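PDB 2FA1: probable transcriptional regulator phnF from Escherichia coli, which probably regulates transcription as a GntR/HutC-family protein encoded in an alkylphosphonate uptake and C-P lyase operon, represented here by its C-terminal effector-binding domain. Local coordinates for residues Lys24-Leu29 / Trp75-Gln79; Val60-Leu64 / Gln116-Ile120; Ile105-Gln111 / Met123-Val129. All coordinates share one frame; numbering follows the deposited sequence. Where two conformers were deposited one is given.

Contact 1 (Lys24-Leu29 / Trp75-Gln79); sequences KLLSVL and WPTLQ
Leu29 lies across one face of the Trp75 indole and makes the main apolar contact between strand 23-31 and the short helix 75-78. Its CD1 sits 3.8 Å from the centroid of the five-membered ring and only 14° off the ring normal, a CH-pi contact over the face, while CG also rests above the bicyclic system. Trp75 reaches the strand because its CG is anti to the backbone N (chi1 -178°), which carries the six-membered ring toward the backbone of Ser27 and Val28. There the ring meets the strand at its edge: Trp75 CH2 is 3.6 Å from Ser27 O. This strand is an outermost one in the chain's antiparallel sheet of the UTRA domain, and a classic beta bulge sets Leu25 and Leu26 against the single Arg52 of strand 47-57. Polar groups meet beyond the indole. Lys24 NZ donates to Ser27 OG at 2.7 Å, its chain bent at chi3 (68°), and lies 3.0 Å from Gln79 O; it also gives a weak hydrogen bond to Phe81 O. A water 2.7 Å from Ser27 OG donates a weak bond of 3.3 Å to Gln79 O, bridging Ser27 and Gln79.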
ATOM      1  N   LYS A  24       5.210 -21.947  -8.649  1.00 13.89           N
ATOM      2  CA  LYS A  24       6.414 -21.465  -9.394  1.00 13.63           C
ATOM      3  C   LYS A  24       6.146 -21.484 -10.851  1.00 13.46           C
ATOM      4  O   LYS A  24       5.810 -22.568 -11.416  1.00 14.91           O
ATOM      5  CB  LYS A  24       7.639 -22.364  -9.046  1.00 15.10           C
ATOM      6  CG  LYS A  24       8.906 -21.717  -9.672  1.00 15.47           C
ATOM      7  CD  LYS A  24      10.196 -22.528  -9.270  1.00 16.88           C
ATOM      8  CE  LYS A  24      10.242 -23.937  -9.909  1.00 20.96           C
ATOM      9  NZ  LYS A  24      11.594 -24.579  -9.597  0.50 13.16           N
ATOM     10  N   LEU A  25       6.460 -20.376 -11.499  1.00 11.37           N
ATOM     11  CA  LEU A  25       6.433 -20.273 -12.954  1.00 12.28           C
ATOM     12  C   LEU A  25       7.828 -20.454 -13.519  1.00 13.83           C
ATOM     13  O   LEU A  25       7.969 -21.053 -14.573  1.00 16.94           O
ATOM     14  CB  LEU A  25       5.952 -18.875 -13.368  1.00 13.63           C
ATOM     15  CG  LEU A  25       4.370 -18.803 -13.553  1.00 16.62           C
ATOM     16  CD1 LEU A  25       3.563 -19.515 -12.644  1.00 18.60           C
ATOM     17  CD2 LEU A  25       4.003 -17.320 -13.901  1.00 12.65           C
ATOM     18  N   LEU A  26       8.857 -20.016 -12.824  0.50 13.66           N
ATOM     19  CA  LEU A  26      10.200 -20.203 -13.371  0.50 13.92           C
ATOM     20  C   LEU A  26      11.190 -20.014 -12.259  0.50 13.97           C
ATOM     21  O   LEU A  26      10.937 -19.255 -11.355  0.50 13.56           O
ATOM     22  CB  LEU A  26      10.424 -19.120 -14.431  0.50 14.48           C
ATOM     23  CG  LEU A  26      11.321 -19.162 -15.710  0.50 19.15           C
ATOM     24  CD1 LEU A  26      12.475 -18.196 -15.570  0.50 22.79           C
ATOM     25  CD2 LEU A  26      11.700 -20.483 -16.407  0.50 22.80           C
ATOM     26  N   SER A  27      12.299 -20.770 -12.324  1.00 14.12           N
ATOM     27  CA  SER A  27      13.486 -20.549 -11.419  1.00 14.49           C
ATOM     28  C   SER A  27      14.696 -20.639 -12.353  1.00 15.87           C
ATOM     29  O   SER A  27      14.856 -21.706 -13.042  1.00 18.02           O
ATOM     30  CB  SER A  27      13.599 -21.574 -10.266  1.00 15.16           C
ATOM     31  OG  SER A  27      13.396 -22.879 -10.768  1.00 19.12           O
ATOM     32  N   VAL A  28      15.416 -19.518 -12.494  1.00 15.81           N
ATOM     33  CA  VAL A  28      16.545 -19.485 -13.423  1.00 17.91           C
ATOM     34  C   VAL A  28      17.653 -18.642 -12.883  1.00 18.75           C
ATOM     35  O   VAL A  28      17.418 -17.814 -12.020  1.00 19.09           O
ATOM     36  CB  VAL A  28      16.098 -18.911 -14.817  1.00 16.71           C
ATOM     37  CG1 VAL A  28      15.179 -19.915 -15.538  1.00 21.07           C
ATOM     38  CG2 VAL A  28      15.586 -17.489 -14.794  1.00 19.48           C
ATOM     39  N   LEU A  29      18.885 -18.851 -13.359  1.00 18.63           N
ATOM     40  CA  LEU A  29      19.899 -17.833 -13.135  1.00 21.28           C
ATOM     41  C   LEU A  29      19.881 -16.863 -14.302  1.00 21.94           C
ATOM     42  O   LEU A  29      19.788 -17.287 -15.481  1.00 24.11           O
ATOM     43  CB  LEU A  29      21.254 -18.521 -13.007  1.00 23.60           C
ATOM     44  CG  LEU A  29      21.393 -19.490 -11.801  1.00 26.04           C
ATOM     45  CD1 LEU A  29      22.465 -20.596 -12.006  1.00 34.59           C
ATOM     46  CD2 LEU A  29      21.737 -18.696 -10.604  1.00 24.83           C
ATOM     47  N   TRP A  75      21.167 -21.388  -4.874  1.00 11.53           N
ATOM     48  CA  TRP A  75      20.614 -22.080  -5.996  1.00 13.24           C
ATOM     49  C   TRP A  75      20.207 -23.559  -5.763  1.00 12.59           C
ATOM     50  O   TRP A  75      19.174 -23.965  -6.299  1.00 14.02           O
ATOM     51  CB  TRP A  75      21.570 -21.828  -7.202  1.00 14.87           C
ATOM     52  CG  TRP A  75      21.142 -22.422  -8.488  1.00 13.03           C
ATOM     53  CD1 TRP A  75      21.869 -23.281  -9.262  1.00 15.26           C
ATOM     54  CD2 TRP A  75      19.898 -22.189  -9.187  1.00 15.22           C
ATOM     55  NE1 TRP A  75      21.158 -23.641 -10.420  1.00 16.27           N
ATOM     56  CE2 TRP A  75      19.945 -22.964 -10.392  1.00 19.12           C
ATOM     57  CE3 TRP A  75      18.740 -21.418  -8.896  1.00 15.90           C
ATOM     58  CZ2 TRP A  75      18.883 -22.961 -11.314  1.00 17.78           C
ATOM     59  CZ3 TRP A  75      17.658 -21.405  -9.823  1.00 17.04           C
ATOM     60  CH2 TRP A  75      17.739 -22.183 -11.023  1.00 18.69           C
ATOM     61  N   PRO A  76      21.036 -24.373  -5.047  1.00 14.25           N
ATOM     62  CA  PRO A  76      20.605 -25.756  -4.754  1.00 14.72           C
ATOM     63  C   PRO A  76      19.198 -25.802  -4.082  1.00 15.81           C
ATOM     64  O   PRO A  76      18.368 -26.672  -4.408  1.00 16.58           O
ATOM     65  CB  PRO A  76      21.726 -26.258  -3.782  1.00 15.34           C
ATOM     66  CG  PRO A  76      22.946 -25.525  -4.366  1.00 16.78           C
ATOM     67  CD  PRO A  76      22.400 -24.135  -4.486  1.00 15.64           C
ATOM     68  N   THR A  77      18.921 -24.777  -3.258  1.00 13.70           N
ATOM     69  CA  THR A  77      17.647 -24.757  -2.573  1.00 12.71           C
ATOM     70  C   THR A  77      16.561 -24.228  -3.455  1.00 12.73           C
ATOM     71  O   THR A  77      15.510 -24.852  -3.632  1.00 12.62           O
ATOM     72  CB  THR A  77      17.768 -23.911  -1.308  1.00 10.86           C
ATOM     73  OG1 THR A  77      18.666 -24.572  -0.408  1.00 13.22           O
ATOM     74  CG2 THR A  77      16.332 -23.697  -0.593  1.00 14.89           C
ATOM     75  N   LEU A  78      16.779 -23.029  -4.003  1.00 10.95           N
ATOM     76  CA  LEU A  78      15.690 -22.342  -4.730  1.00 11.99           C
ATOM     77  C   LEU A  78      15.245 -23.051  -6.014  1.00 12.00           C
ATOM     78  O   LEU A  78      14.064 -22.952  -6.458  1.00 15.02           O
ATOM     79  CB  LEU A  78      16.073 -20.875  -4.960  1.00 11.03           C
ATOM     80  CG  LEU A  78      16.147 -20.057  -3.699  1.00 13.05           C
ATOM     81  CD1 LEU A  78      16.662 -18.672  -4.047  1.00 18.26           C
ATOM     82  CD2 LEU A  78      14.785 -19.999  -2.861  1.00 14.72           C
ATOM     83  N   GLN A  79      16.207 -23.678  -6.725  1.00 13.39           N
ATOM     84  CA  GLN A  79      15.789 -24.401  -7.931  1.00 14.99           C
ATOM     85  C   GLN A  79      14.807 -25.528  -7.629  1.00 15.40           C
ATOM     86  O   GLN A  79      14.063 -25.884  -8.509  1.00 18.45           O
ATOM     87  CB  GLN A  79      16.996 -24.959  -8.661  1.00 15.77           C
ATOM     88  CG  GLN A  79      17.581 -26.212  -8.007  1.00 16.01           C
ATOM     89  CD  GLN A  79      18.952 -26.596  -8.640  1.00 18.02           C
ATOM     90  OE1 GLN A  79      20.013 -25.975  -8.377  1.00 21.15           O
ATOM     91  NE2 GLN A  79      18.931 -27.694  -9.400  1.00 22.52           N
TER
HETATM   92  O   HOH W   1      14.903 -24.914 -11.603  1.00 31.89           O

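Contact 2 (Val60-Leu64 / Gln116-Ile120)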
ATOM      1  N   VAL A  60      -7.977 -18.076 -12.549  1.00 12.07           N
ATOM      2  CA  VAL A  60      -7.888 -16.650 -12.819  1.00 12.22           C
ATOM      3  C   VAL A  60      -6.628 -16.190 -12.113  1.00 11.55           C
ATOM      4  O   VAL A  60      -6.488 -16.328 -10.912  1.00 11.22           O
ATOM      5  CB  VAL A  60      -9.146 -15.888 -12.283  1.00 12.21           C
ATOM      6  CG1 VAL A  60      -8.935 -14.378 -12.429  1.00 12.58           C
ATOM      7  CG2 VAL A  60     -10.437 -16.367 -13.047  1.00 12.83           C
ATOM      8  N   ALA A  61      -5.719 -15.613 -12.890  1.00 10.79           N
ATOM      9  CA  ALA A  61      -4.456 -15.107 -12.285  1.00  9.12           C
ATOM     10  C   ALA A  61      -4.734 -13.869 -11.423  1.00 10.34           C
ATOM     11  O   ALA A  61      -5.344 -12.891 -11.910  1.00 10.68           O
ATOM     12  CB  ALA A  61      -3.480 -14.656 -13.451  1.00 10.14           C
ATOM     13  N   LEU A  62      -4.194 -13.865 -10.222  1.00 10.88           N
ATOM     14  CA  LEU A  62      -4.451 -12.755  -9.307  1.00 11.10           C
ATOM     15  C   LEU A  62      -3.220 -11.965  -8.950  1.00 12.05           C
ATOM     16  O   LEU A  62      -3.273 -10.751  -8.804  1.00 12.97           O
ATOM     17  CB  LEU A  62      -5.021 -13.317  -8.015  1.00 11.92           C
ATOM     18  CG  LEU A  62      -6.421 -13.910  -8.119  1.00 16.17           C
ATOM     19  CD1 LEU A  62      -6.962 -13.964  -6.729  1.00 20.23           C
ATOM     20  CD2 LEU A  62      -7.327 -13.204  -9.027  1.00 19.93           C
ATOM     21  N   CYS A  63      -2.130 -12.692  -8.661  1.00 14.11           N
ATOM     22  CA  CYS A  63      -0.948 -12.042  -8.065  1.00 14.36           C
ATOM     23  C   CYS A  63       0.309 -12.685  -8.656  1.00 13.75           C
ATOM     24  O   CYS A  63       0.529 -13.891  -8.474  1.00 14.88           O
ATOM     25  CB  CYS A  63      -0.931 -12.296  -6.527  1.00 11.56           C
ATOM     26  SG  CYS A  63       0.599 -11.442  -5.892  1.00 20.38           S
ATOM     27  N   LEU A  64       1.131 -11.900  -9.366  1.00 12.24           N
ATOM     28  CA  LEU A  64       2.338 -12.431  -9.962  1.00 12.16           C
ATOM     29  C   LEU A  64       3.491 -11.788  -9.169  1.00 12.31           C
ATOM     30  O   LEU A  64       3.416 -10.610  -8.926  1.00 13.86           O
ATOM     31  CB  LEU A  64       2.435 -11.828 -11.356  1.00 13.92           C
ATOM     32  CG  LEU A  64       3.752 -12.094 -12.079  1.00 19.18           C
ATOM     33  CD1 LEU A  64       3.612 -13.585 -12.513  1.00 21.65           C
ATOM     34  CD2 LEU A  64       3.875 -11.126 -13.287  1.00 27.83           C
ATOM     35  N   GLN A 116      -0.065  -9.777 -20.451  1.00 21.19           N
ATOM     36  CA  GLN A 116       0.113 -11.168 -20.898  1.00 22.13           C
ATOM     37  C   GLN A 116       0.256 -12.088 -19.708  1.00 20.30           C
ATOM     38  O   GLN A 116      -0.487 -13.118 -19.619  1.00 20.03           O
ATOM     39  CB  GLN A 116       1.272 -11.325 -21.931  1.00 22.40           C
ATOM     40  CG  GLN A 116       1.545 -12.809 -22.327  0.50 23.26           C
ATOM     41  CD  GLN A 116       2.740 -13.003 -23.304  0.50 25.93           C
ATOM     42  OE1 GLN A 116       3.109 -14.139 -23.649  0.50 30.87           O
ATOM     43  NE2 GLN A 116       3.343 -11.914 -23.731  0.50 30.04           N
ATOM     44  N   ARG A 117       1.142 -11.721 -18.798  1.00 19.44           N
ATOM     45  CA  ARG A 117       1.342 -12.599 -17.621  1.00 17.97           C
ATOM     46  C   ARG A 117       0.124 -12.664 -16.699  1.00 17.97           C
ATOM     47  O   ARG A 117      -0.161 -13.765 -16.180  1.00 18.47           O
ATOM     48  CB  ARG A 117       2.607 -12.310 -16.828  1.00 19.94           C
ATOM     49  CG  ARG A 117       3.840 -12.146 -17.706  1.00 21.79           C
ATOM     50  CD  ARG A 117       5.113 -12.236 -16.854  1.00 27.79           C
ATOM     51  NE  ARG A 117       6.175 -12.659 -17.741  1.00 33.88           N
ATOM     52  CZ  ARG A 117       7.125 -11.899 -18.263  1.00 37.77           C
ATOM     53  NH1 ARG A 117       7.235 -10.600 -17.952  1.00 38.68           N
ATOM     54  NH2 ARG A 117       8.007 -12.485 -19.065  1.00 33.29           N
ATOM     55  N   LEU A 118      -0.583 -11.540 -16.458  1.00 16.13           N
ATOM     56  CA  LEU A 118      -1.710 -11.571 -15.537  1.00 16.18           C
ATOM     57  C   LEU A 118      -2.989 -11.823 -16.281  1.00 16.00           C
ATOM     58  O   LEU A 118      -4.044 -11.890 -15.617  1.00 15.38           O
ATOM     59  CB  LEU A 118      -1.864 -10.285 -14.716  1.00 17.51           C
ATOM     60  CG  LEU A 118      -0.954 -10.188 -13.486  1.00 17.92           C
ATOM     61  CD1 LEU A 118      -1.084  -8.849 -12.868  1.00 19.78           C
ATOM     62  CD2 LEU A 118      -1.462 -11.167 -12.429  1.00 18.96           C
ATOM     63  N   GLU A 119      -2.918 -12.011 -17.624  1.00 15.31           N
ATOM     64  CA  GLU A 119      -4.056 -12.403 -18.417  1.00 16.29           C
ATOM     65  C   GLU A 119      -5.221 -11.417 -18.211  1.00 17.22           C
ATOM     66  O   GLU A 119      -6.398 -11.811 -17.816  1.00 18.39           O
ATOM     67  CB  GLU A 119      -4.472 -13.877 -18.096  1.00 17.43           C
ATOM     68  CG  GLU A 119      -3.274 -14.829 -18.322  1.00 18.10           C
ATOM     69  CD  GLU A 119      -3.505 -16.262 -17.767  1.00 17.97           C
ATOM     70  OE1 GLU A 119      -4.550 -16.403 -17.096  1.00 17.47           O
ATOM     71  OE2 GLU A 119      -2.627 -17.148 -18.007  1.00 19.25           O
ATOM     72  N   ILE A 120      -4.918 -10.137 -18.434  1.00 15.69           N
ATOM     73  CA  ILE A 120      -5.943  -9.063 -18.242  1.00 17.80           C
ATOM     74  C   ILE A 120      -5.947  -8.119 -19.398  1.00 19.02           C
ATOM     75  O   ILE A 120      -4.978  -8.094 -20.097  1.00 19.60           O
ATOM     76  CB  ILE A 120      -5.696  -8.279 -16.957  1.00 17.79           C
ATOM     77  CG1 ILE A 120      -4.236  -7.898 -16.903  1.00 14.45           C
ATOM     78  CG2 ILE A 120      -6.151  -9.174 -15.726  1.00 19.98           C
ATOM     79  CD1 ILE A 120      -3.828  -7.132 -15.769  1.00 19.79           C
TER
HETATM   80  O   HOH W   2      -6.313 -12.568 -14.426  1.00 12.17           O
HETATM   81  O   HOH W   3      -6.616 -15.184 -15.607  1.00 15.49           O
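Ala61 and Leu64 of strand 60-69 point toward residues Gln116-Ile120, where Leu118 is their common partner. The CB of Ala61 rests 3.6 Å from Leu118 O. The CD2 methyl of Leu118 touches Ala61 CB (4.2 Å), the backbone at Leu62 C (4.0 Å) and Leu64 CB (4.1 Å). Beside it, Leu64 CD2 packs obliquely against the aliphatic part of Arg117, 3.9 Å from Arg117 CD; the extended chain carries the guanidinium away from the strand. Two waters bridge the polar groups. One lies 2.7 Å from both Ala61 O and Leu118 O and links them, and the other accepts from Ala61 N and donates to Glu119 OE1 at 2.8 Å. Glu119, with positive phi (55°), is the C-prime residue of a Schellman motif that turns the chain here; its OE1 is also held by a salt bridge to Arg56. On the strand, Leu62 and Cys63 form a classic beta bulge opposite Arg55. Strand 60-69 runs between strands 47-57 and 143-150 in the sheet, while Leu118 and Ile120 also pack on Leu126 of strand 125-135.

Contact 3 (Ile105-Gln111 / Met123-Val129); sequences ISARRAQ and MSPLLCV
Ile105-Arg109 and Pro125-Val129 pair as antiparallel strands, 152° between their directions and their axes 4.6 Å apart at closest approach, with Ser106-Cys128 and Arg108-Leu126 as hydrogen-bonded pairs and the backbone bonding going on through Ala110 N to Ser124 O and Met123 N to Ala110 O. On one face, Ile105 CG2 touches both Leu127 CD2 and Val129 CG2. Arg109 lies on the same face, and the loop residue Met123 folds back through chi2 and chi3 (-63° and -67°) to bring its CE over one face of the guanidinium, offset toward its rim and 3.4 Å from Arg109 NE. Its sulfur lies alongside Gln111, with Met123 SD 3.8 Å from Gln111 CD. The other face carries Ser106, Arg108, Leu126 and Cys128. Ser106 OG approaches Cys128 CB to 3.4 Å, and a water hydrogen-bonded to this hydroxyl also lies near Cys128 O. Arg108 extends its chain so that NH2 comes obliquely to 3.8 Å from Cys128 SG, while NH1 forms a salt bridge with Glu114. Ala110 CB packs against Leu126 CD1 at 3.8 Å. Strand 98-109 is outermost within the chain, but Ile105 pairs antiparallel with a strand of the second subunit, so the sheet continues across the dimer interface. Strand 143-150 flanks the other side of strand 125-135, helix 113-118 covers Ala110 and Leu126, and Phe156 of strand 154-159 packs on Leu127 and Val129.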
ATOM      1  N   ILE A 105       4.853   1.055  -2.643  1.00 11.89           N
ATOM      2  CA  ILE A 105       3.570   0.630  -3.186  1.00 11.74           C
ATOM      3  C   ILE A 105       3.129   1.652  -4.241  1.00 12.22           C
ATOM      4  O   ILE A 105       3.128   2.858  -3.993  1.00 11.67           O
ATOM      5  CB  ILE A 105       2.539   0.585  -2.076  1.00 13.07           C
ATOM      6  CG1 ILE A 105       3.079  -0.391  -1.031  1.00 17.29           C
ATOM      7  CG2 ILE A 105       1.164   0.005  -2.625  1.00 14.72           C
ATOM      8  CD1 ILE A 105       2.323  -0.241   0.180  1.00 25.05           C
ATOM      9  N   SER A 106       2.889   1.165  -5.459  1.00 11.11           N
ATOM     10  CA  SER A 106       2.325   2.069  -6.469  1.00 11.24           C
ATOM     11  C   SER A 106       1.132   1.434  -7.170  1.00 13.16           C
ATOM     12  O   SER A 106       0.853   0.273  -6.994  1.00 13.20           O
ATOM     13  CB  SER A 106       3.393   2.339  -7.510  1.00 12.57           C
ATOM     14  OG  SER A 106       3.861   1.147  -8.120  1.00 15.24           O
ATOM     15  N   ALA A 107       0.523   2.206  -8.076  1.00 10.44           N
ATOM     16  CA  ALA A 107      -0.601   1.601  -8.871  1.00 11.35           C
ATOM     17  C   ALA A 107      -0.403   2.077 -10.269  1.00 14.63           C
ATOM     18  O   ALA A 107      -0.031   3.230 -10.519  1.00 14.40           O
ATOM     19  CB  ALA A 107      -1.973   1.965  -8.385  1.00 15.45           C
ATOM     20  N   ARG A 108      -0.682   1.189 -11.181  1.00 15.23           N
ATOM     21  CA  ARG A 108      -0.618   1.591 -12.589  1.00 20.81           C
ATOM     22  C   ARG A 108      -1.499   0.765 -13.465  1.00 20.84           C
ATOM     23  O   ARG A 108      -2.212  -0.112 -12.992  1.00 19.65           O
ATOM     24  CB  ARG A 108       0.819   1.595 -13.029  1.00 23.33           C
ATOM     25  CG  ARG A 108       1.454   0.199 -13.017  1.00 28.08           C
ATOM     26  CD  ARG A 108       2.675   0.310 -13.928  1.00 36.99           C
ATOM     27  NE  ARG A 108       3.468  -0.933 -14.021  1.00 36.80           N
ATOM     28  CZ  ARG A 108       4.358  -1.336 -13.119  1.00 39.05           C
ATOM     29  NH1 ARG A 108       5.073  -2.449 -13.300  1.00 31.99           N
ATOM     30  NH2 ARG A 108       4.538  -0.631 -12.030  1.00 37.80           N
ATOM     31  N   ARG A 109      -1.579   1.163 -14.731  1.00 22.96           N
ATOM     32  CA  ARG A 109      -2.539   0.532 -15.646  1.00 25.30           C
ATOM     33  C   ARG A 109      -1.732  -0.442 -16.456  1.00 25.21           C
ATOM     34  O   ARG A 109      -0.716  -0.065 -17.017  1.00 26.09           O
ATOM     35  CB  ARG A 109      -3.305   1.595 -16.491  1.00 26.05           C
ATOM     36  CG  ARG A 109      -4.527   2.171 -15.684  1.00 28.74           C
ATOM     37  CD  ARG A 109      -5.388   3.146 -16.446  1.00 30.58           C
ATOM     38  NE  ARG A 109      -4.706   4.414 -16.649  1.00 36.41           N
ATOM     39  CZ  ARG A 109      -5.247   5.489 -17.245  1.00 38.53           C
ATOM     40  NH1 ARG A 109      -6.487   5.441 -17.708  1.00 40.84           N
ATOM     41  NH2 ARG A 109      -4.549   6.628 -17.361  1.00 32.87           N
ATOM     42  N   ALA A 110      -2.160  -1.713 -16.497  1.00 23.57           N
ATOM     43  CA  ALA A 110      -1.356  -2.784 -17.103  1.00 23.62           C
ATOM     44  C   ALA A 110      -1.243  -2.612 -18.596  1.00 24.61           C
ATOM     45  O   ALA A 110      -2.213  -2.275 -19.240  1.00 23.18           O
ATOM     46  CB  ALA A 110      -2.014  -4.134 -16.856  1.00 23.80           C
ATOM     47  N   GLN A 111      -0.027  -2.866 -19.089  1.00 25.85           N
ATOM     48  CA  GLN A 111       0.233  -2.936 -20.510  1.00 27.10           C
ATOM     49  C   GLN A 111       1.222  -4.054 -20.889  1.00 26.42           C
ATOM     50  O   GLN A 111       2.052  -4.553 -20.048  1.00 26.74           O
ATOM     51  CB  GLN A 111       0.645  -1.555 -21.058  1.00 27.16           C
ATOM     52  CG  GLN A 111      -0.495  -0.495 -21.005  1.00 25.88           C
ATOM     53  CD  GLN A 111      -0.018   0.812 -21.634  1.00 30.02           C
ATOM     54  OE1 GLN A 111       0.739   1.537 -21.021  1.00 28.38           O
ATOM     55  NE2 GLN A 111      -0.475   1.103 -22.847  1.00 30.65           N
ATOM     56  N   MET A 123      -4.811  -1.763 -19.962  1.00 23.87           N
ATOM     57  CA  MET A 123      -5.108  -0.641 -19.024  1.00 22.92           C
ATOM     58  C   MET A 123      -5.779  -1.076 -17.685  1.00 22.60           C
ATOM     59  O   MET A 123      -6.152  -0.247 -16.825  1.00 23.52           O
ATOM     60  CB  MET A 123      -5.905   0.483 -19.729  1.00 23.18           C
ATOM     61  CG  MET A 123      -5.105   0.988 -20.961  1.00 25.02           C
ATOM     62  SD  MET A 123      -3.508   1.735 -20.553  1.00 29.72           S
ATOM     63  CE  MET A 123      -4.113   3.158 -19.705  1.00 25.22           C
ATOM     64  N   SER A 124      -5.844  -2.390 -17.466  1.00 20.33           N
ATOM     65  CA  SER A 124      -6.462  -2.883 -16.218  1.00 18.68           C
ATOM     66  C   SER A 124      -5.622  -2.413 -15.021  1.00 18.19           C
ATOM     67  O   SER A 124      -4.372  -2.528 -15.118  1.00 20.00           O
ATOM     68  CB  SER A 124      -6.436  -4.415 -16.181  1.00 20.08           C
ATOM     69  OG  SER A 124      -7.330  -4.903 -17.087  1.00 27.68           O
ATOM     70  N   PRO A 125      -6.213  -1.713 -14.009  0.50 17.78           N
ATOM     71  CA  PRO A 125      -5.385  -1.294 -12.839  0.50 17.19           C
ATOM     72  C   PRO A 125      -4.732  -2.413 -11.989  0.50 16.03           C
ATOM     73  O   PRO A 125      -5.426  -3.374 -11.529  0.50 13.54           O
ATOM     74  CB  PRO A 125      -6.373  -0.476 -11.982  0.50 17.11           C
ATOM     75  CG  PRO A 125      -7.284   0.068 -12.956  0.50 19.19           C
ATOM     76  CD  PRO A 125      -7.550  -1.101 -13.899  0.50 18.17           C
ATOM     77  N   LEU A 126      -3.428  -2.216 -11.728  1.00 15.10           N
ATOM     78  CA  LEU A 126      -2.631  -3.167 -10.930  1.00 13.57           C
ATOM     79  C   LEU A 126      -2.061  -2.464  -9.716  1.00 13.16           C
ATOM     80  O   LEU A 126      -1.719  -1.264  -9.847  1.00 15.73           O
ATOM     81  CB  LEU A 126      -1.453  -3.727 -11.702  1.00 14.04           C
ATOM     82  CG  LEU A 126      -1.601  -4.389 -13.053  1.00 17.38           C
ATOM     83  CD1 LEU A 126      -0.182  -4.652 -13.612  1.00 20.49           C
ATOM     84  CD2 LEU A 126      -2.400  -5.627 -12.804  1.00 24.23           C
ATOM     85  N   LEU A 127      -1.922  -3.181  -8.589  1.00 12.12           N
ATOM     86  CA  LEU A 127      -1.150  -2.677  -7.439  1.00 11.77           C
ATOM     87  C   LEU A 127       0.227  -3.274  -7.612  1.00 14.55           C
ATOM     88  O   LEU A 127       0.364  -4.506  -7.924  1.00 14.29           O
ATOM     89  CB  LEU A 127      -1.725  -3.173  -6.116  1.00 14.58           C
ATOM     90  CG  LEU A 127      -2.888  -2.341  -5.565  1.00 18.99           C
ATOM     91  CD1 LEU A 127      -3.887  -3.095  -4.581  1.00 22.35           C
ATOM     92  CD2 LEU A 127      -2.316  -1.054  -4.981  1.00 17.03           C
ATOM     93  N   CYS A 128       1.272  -2.452  -7.462  1.00 14.53           N
ATOM     94  CA  CYS A 128       2.610  -2.947  -7.593  1.00 14.75           C
ATOM     95  C   CYS A 128       3.314  -2.762  -6.241  1.00 15.50           C
ATOM     96  O   CYS A 128       3.340  -1.623  -5.726  1.00 15.76           O
ATOM     97  CB  CYS A 128       3.318  -2.203  -8.669  1.00 15.78           C
ATOM     98  SG  CYS A 128       5.145  -2.535  -8.765  1.00 20.06           S
ATOM     99  N   VAL A 129       3.800  -3.864  -5.636  1.00 13.83           N
ATOM    100  CA  VAL A 129       4.398  -3.779  -4.282  1.00 13.08           C
ATOM    101  C   VAL A 129       5.836  -4.267  -4.454  1.00 14.91           C
ATOM    102  O   VAL A 129       6.086  -5.417  -4.924  1.00 14.47           O
ATOM    103  CB  VAL A 129       3.676  -4.600  -3.195  1.00 12.03           C
ATOM    104  CG1 VAL A 129       4.407  -4.459  -1.891  1.00 14.36           C
ATOM    105  CG2 VAL A 129       2.245  -4.099  -3.011  1.00 14.23           C
TER
HETATM  106  O   HOH W   4       5.995   0.225  -6.372  1.00 17.30           O

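Overall arrangement
All three contacts reach the antiparallel sheet of the UTRA domain. Contact 1 lies at outermost strand 23-31 and contact 3 at the other outermost strand, 98-109, on opposite sides of the chain's centre; their centres are 26 Å apart and their nearest atoms about 13 Å. Contact 2 joins them. Its Leu64 CD1 packs 4.0 Å from Leu25 CD2 of contact 1, although those two centres are 20 Å apart. Toward contact 3, 12 Å away between centres, Leu118 CD1 comes to 3.5 Å from Leu126 CD2, and Ile120 CD1 packs on Ala110. The connection between the strands of contact 3 passes through helix 113-118, whose residues Arg117 and Leu118 pack on strand 60-69 in contact 2.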